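Local structure of polyhedrin (Antheraea mylitta cypovirus 4, 5A9C) at residues M38-S48 with R77-G88. The protein probably forms the crystalline matrix of polyhedra, the viral occlusion bodies in which cypovirus particles are embedded, this construct being a base-domain-deleted form. Sequence-based numbering, arbitrary orientation.
Sequences MRVVVFAQYPS and RYPMGVIVSFNG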
loop_
_atom_site.group_PDB
_atom_site.type_symbol
_atom_site.label_atom_id
_atom_site.label_comp_id
_atom_site.label_asym_id
_atom_site.label_seq_id
_atom_site.Cartn_x
_atom_site.Cartn_y
_atom_site.Cartn_z
ATOM N N MET A 38 7.521 -12.674 -9.758
ATOM C CA MET A 38 8.060 -11.798 -10.786
ATOM C C MET A 38 8.999 -10.810 -10.112
ATOM O O MET A 38 8.971 -10.652 -8.890
ATOM C CB MET A 38 6.937 -11.062 -11.520
ATOM C CG MET A 38 6.147 -11.937 -12.484
ATOM S SD MET A 38 4.631 -11.145 -13.055
ATOM C CE MET A 38 3.665 -11.189 -11.548
ATOM N N ARG A 39 9.842 -10.152 -10.897
ATOM C CA ARG A 39 10.791 -9.215 -10.322
ATOM C C ARG A 39 10.956 -7.995 -11.204
ATOM O O ARG A 39 11.362 -8.099 -12.363
ATOM C CB ARG A 39 12.145 -9.888 -10.087
ATOM C CG ARG A 39 13.079 -9.084 -9.195
ATOM C CD ARG A 39 14.258 -9.928 -8.754
ATOM N NE ARG A 39 15.041 -9.278 -7.709
ATOM C CZ ARG A 39 15.955 -9.901 -6.973
ATOM N NH1 ARG A 39 16.195 -11.192 -7.164
ATOM N NH2 ARG A 39 16.625 -9.237 -6.040
ATOM N N VAL A 40 10.628 -6.836 -10.647
ATOM C CA VAL A 40 10.803 -5.576 -11.351
ATOM C C VAL A 40 11.749 -4.706 -10.549
ATOM O O VAL A 40 11.595 -4.561 -9.336
ATOM C CB VAL A 40 9.462 -4.847 -11.550
ATOM C CG1 VAL A 40 9.692 -3.449 -12.109
ATOM C CG2 VAL A 40 8.567 -5.643 -12.479
ATOM N N VAL A 41 12.747 -4.149 -11.223
ATOM C CA VAL A 41 13.708 -3.289 -10.559
ATOM C C VAL A 41 13.834 -1.961 -11.283
ATOM O O VAL A 41 13.973 -1.917 -12.508
ATOM C CB VAL A 41 15.094 -3.949 -10.472
ATOM C CG1 VAL A 41 16.045 -3.069 -9.670
ATOM C CG2 VAL A 41 14.984 -5.340 -9.848
ATOM N N VAL A 42 13.776 -0.880 -10.515
ATOM C CA VAL A 42 14.001 0.453 -11.046
ATOM C C VAL A 42 15.369 0.934 -10.575
ATOM O O VAL A 42 15.575 1.180 -9.385
ATOM C CB VAL A 42 12.913 1.438 -10.576
ATOM C CG1 VAL A 42 13.151 2.821 -11.175
ATOM C CG2 VAL A 42 11.529 0.919 -10.946
ATOM N N PHE A 43 16.308 1.047 -11.509
ATOM C CA PHE A 43 17.661 1.491 -11.194
ATOM C C PHE A 43 17.784 2.980 -11.471
ATOM O O PHE A 43 17.712 3.396 -12.623
ATOM C CB PHE A 43 18.687 0.769 -12.073
ATOM C CG PHE A 43 18.790 -0.706 -11.827
ATOM C CD1 PHE A 43 19.569 -1.196 -10.793
ATOM C CD2 PHE A 43 18.142 -1.607 -12.658
ATOM C CE1 PHE A 43 19.683 -2.555 -10.577
ATOM C CE2 PHE A 43 18.251 -2.967 -12.449
ATOM C CZ PHE A 43 19.028 -3.442 -11.408
ATOM N N ALA A 44 17.981 3.777 -10.426
ATOM C CA ALA A 44 18.173 5.217 -10.594
ATOM C C ALA A 44 19.655 5.552 -10.743
ATOM O O ALA A 44 20.476 5.128 -9.932
ATOM C CB ALA A 44 17.568 5.980 -9.420
ATOM N N GLN A 45 19.989 6.309 -11.785
ATOM C CA GLN A 45 21.369 6.713 -12.041
ATOM C C GLN A 45 21.592 8.178 -11.678
ATOM O O GLN A 45 20.844 9.052 -12.114
ATOM C CB GLN A 45 21.725 6.501 -13.515
ATOM C CG GLN A 45 23.074 7.079 -13.909
ATOM C CD GLN A 45 23.254 7.189 -15.410
ATOM O OE1 GLN A 45 22.282 7.234 -16.162
ATOM N NE2 GLN A 45 24.504 7.230 -15.853
ATOM N N TYR A 46 22.630 8.443 -10.892
ATOM C CA TYR A 46 22.933 9.804 -10.463
ATOM C C TYR A 46 24.234 10.299 -11.082
ATOM O O TYR A 46 25.104 9.499 -11.427
ATOM C CB TYR A 46 22.996 9.884 -8.934
ATOM C CG TYR A 46 21.727 9.411 -8.265
ATOM C CD1 TYR A 46 20.652 10.271 -8.088
ATOM C CD2 TYR A 46 21.598 8.102 -7.828
ATOM C CE1 TYR A 46 19.489 9.841 -7.487
ATOM C CE2 TYR A 46 20.438 7.663 -7.226
ATOM C CZ TYR A 46 19.385 8.536 -7.059
ATOM O OH TYR A 46 18.225 8.102 -6.460
ATOM N N PRO A 47 24.362 11.626 -11.232
ATOM C CA PRO A 47 25.556 12.268 -11.796
ATOM C C PRO A 47 26.826 11.853 -11.059
ATOM O O PRO A 47 27.906 11.834 -11.647
ATOM C CB PRO A 47 25.285 13.757 -11.569
ATOM C CG PRO A 47 23.799 13.866 -11.547
ATOM C CD PRO A 47 23.313 12.604 -10.897
ATOM N N SER A 48 26.684 11.527 -9.779
ATOM C CA SER A 48 27.812 11.117 -8.953
ATOM C C SER A 48 28.435 9.817 -9.454
ATOM O O SER A 48 29.581 9.504 -9.132
ATOM C CB SER A 48 27.360 10.937 -7.505
ATOM O OG SER A 48 26.339 9.954 -7.419
ATOM N N ARG A 77 20.724 14.929 -4.646
ATOM C CA ARG A 77 20.676 15.102 -6.094
ATOM C C ARG A 77 19.580 14.258 -6.730
ATOM O O ARG A 77 19.265 13.165 -6.259
ATOM C CB ARG A 77 22.021 14.756 -6.735
ATOM C CG ARG A 77 23.111 15.790 -6.526
ATOM C CD ARG A 77 24.213 15.605 -7.553
ATOM N NE ARG A 77 25.402 16.392 -7.243
ATOM C CZ ARG A 77 26.639 16.014 -7.549
ATOM N NH1 ARG A 77 26.843 14.859 -8.167
ATOM N NH2 ARG A 77 27.670 16.785 -7.233
ATOM N N TYR A 78 19.011 14.778 -7.813
ATOM C CA TYR A 78 18.003 14.060 -8.575
ATOM C C TYR A 78 18.670 13.196 -9.646
ATOM O O TYR A 78 19.717 13.562 -10.179
ATOM C CB TYR A 78 17.018 15.046 -9.213
ATOM C CG TYR A 78 15.800 14.381 -9.809
ATOM C CD1 TYR A 78 14.675 14.122 -9.033
ATOM C CD2 TYR A 78 15.777 13.999 -11.143
ATOM C CE1 TYR A 78 13.561 13.504 -9.574
ATOM C CE2 TYR A 78 14.672 13.379 -11.690
ATOM C CZ TYR A 78 13.565 13.137 -10.902
ATOM O OH TYR A 78 12.464 12.523 -11.449
ATOM N N PRO A 79 18.068 12.038 -9.962
ATOM C CA PRO A 79 18.630 11.108 -10.951
ATOM C C PRO A 79 18.574 11.611 -12.397
ATOM O O PRO A 79 17.660 12.344 -12.776
ATOM C CB PRO A 79 17.752 9.859 -10.794
ATOM C CG PRO A 79 16.472 10.366 -10.222
ATOM C CD PRO A 79 16.861 11.493 -9.316
ATOM N N MET A 80 19.565 11.213 -13.189
ATOM C CA MET A 80 19.602 11.512 -14.619
ATOM C C MET A 80 18.532 10.724 -15.363
ATOM O O MET A 80 18.055 11.135 -16.423
ATOM C CB MET A 80 20.971 11.139 -15.194
ATOM C CG MET A 80 22.138 11.897 -14.586
ATOM S SD MET A 80 23.695 11.005 -14.772
ATOM C CE MET A 80 23.699 10.683 -16.534
ATOM N N GLY A 81 18.165 9.578 -14.804
ATOM C CA GLY A 81 17.238 8.680 -15.459
ATOM C C GLY A 81 17.151 7.377 -14.701
ATOM O O GLY A 81 17.824 7.202 -13.683
ATOM N N VAL A 82 16.318 6.466 -15.193
ATOM C CA VAL A 82 16.181 5.147 -14.589
ATOM C C VAL A 82 16.254 4.041 -15.627
ATOM O O VAL A 82 15.865 4.223 -16.780
ATOM C CB VAL A 82 14.850 4.992 -13.810
ATOM C CG1 VAL A 82 14.853 5.867 -12.564
ATOM C CG2 VAL A 82 13.653 5.313 -14.705
ATOM N N ILE A 83 16.772 2.893 -15.210
ATOM C CA ILE A 83 16.662 1.681 -16.000
ATOM C C ILE A 83 15.594 0.843 -15.327
ATOM O O ILE A 83 15.732 0.476 -14.158
ATOM C CB ILE A 83 17.983 0.884 -16.045
ATOM C CG1 ILE A 83 19.094 1.699 -16.714
ATOM C CG2 ILE A 83 17.783 -0.438 -16.777
ATOM C CD1 ILE A 83 19.710 2.760 -15.824
ATOM N N VAL A 84 14.511 0.572 -16.044
ATOM C CA VAL A 84 13.441 -0.243 -15.495
ATOM C C VAL A 84 13.569 -1.662 -16.033
ATOM O O VAL A 84 13.501 -1.888 -17.243
ATOM C CB VAL A 84 12.047 0.333 -15.814
ATOM C CG1 VAL A 84 10.968 -0.506 -15.143
ATOM C CG2 VAL A 84 11.951 1.774 -15.343
ATOM N N SER A 85 13.776 -2.606 -15.123
ATOM C CA SER A 85 14.007 -3.999 -15.476
ATOM C C SER A 85 12.778 -4.845 -15.155
ATOM O O SER A 85 12.372 -4.936 -13.999
ATOM C CB SER A 85 15.222 -4.528 -14.712
ATOM O OG SER A 85 15.439 -5.906 -14.965
ATOM N N PHE A 86 12.188 -5.454 -16.183
ATOM C CA PHE A 86 11.010 -6.308 -16.021
ATOM C C PHE A 86 11.415 -7.774 -16.147
ATOM O O PHE A 86 12.020 -8.164 -17.142
ATOM C CB PHE A 86 9.977 -6.015 -17.116
ATOM C CG PHE A 86 9.346 -4.652 -17.034
ATOM C CD1 PHE A 86 9.941 -3.557 -17.639
ATOM C CD2 PHE A 86 8.128 -4.478 -16.394
ATOM C CE1 PHE A 86 9.348 -2.304 -17.581
ATOM C CE2 PHE A 86 7.527 -3.232 -16.333
ATOM C CZ PHE A 86 8.138 -2.141 -16.928
ATOM N N ASN A 87 11.068 -8.597 -15.162
ATOM C CA ASN A 87 11.468 -10.001 -15.205
ATOM C C ASN A 87 10.386 -10.964 -14.726
ATOM O O ASN A 87 9.756 -10.744 -13.689
ATOM C CB ASN A 87 12.758 -10.218 -14.404
ATOM C CG ASN A 87 13.841 -9.211 -14.757
ATOM O OD1 ASN A 87 14.694 -9.466 -15.608
ATOM N ND2 ASN A 87 13.806 -8.057 -14.105
ATOM N N GLY A 88 10.181 -12.030 -15.494
ATOM C CA GLY A 88 9.220 -13.061 -15.145
ATOM C C GLY A 88 8.141 -13.255 -16.193
ATOM O O GLY A 88 8.257 -12.784 -17.328
#
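N87 grips R39 across an antiparallel strand pair. R39 N donates almost straight (175°) to N87 O, while R39 O receives the side-chain ND2 of N87 at 3.0 Å, from above the carbonyl plane, plus a weak bond from N87 N. The amide's other N-H reaches S85 OG, itself also bonded to A198 O, at 2.8 Å; with both acceptors near the amide plane and OD1 bound to S133 OG and A198 N, its rotation is fixed. Antiparallel hydrogen-bonded pairs V41/S85 and F43/I83 alternate with non-hydrogen-bonded V40/F86, V42/V84 and A44/V82, the two strand-segment axes lying at 160°, close to antiparallel. On the face of V40, V42 and A44, V42 CG1 meets V82 CG1 at 3.8 Å, and V40 CG2 lies beside F86 CD2. On the other face, the F43 ring presents its edge to S85 CB, with V41 CG1 over one face. Where strand 38-45 ends, Q45 O accepts M80 N at 2.7 Å; the bend at chi3 (52°) brings M80 CE against the Q45 amide, 3.6 Å from NE2. Y46 CE1 packs on P79 CD at 3.6 Å. W110 of a second subunit packs on R39 and N87. Strands 51-58 and 133-139 flank these inner strands of a six-stranded antiparallel sheet, and helix 185-195 packs against R39 and F43.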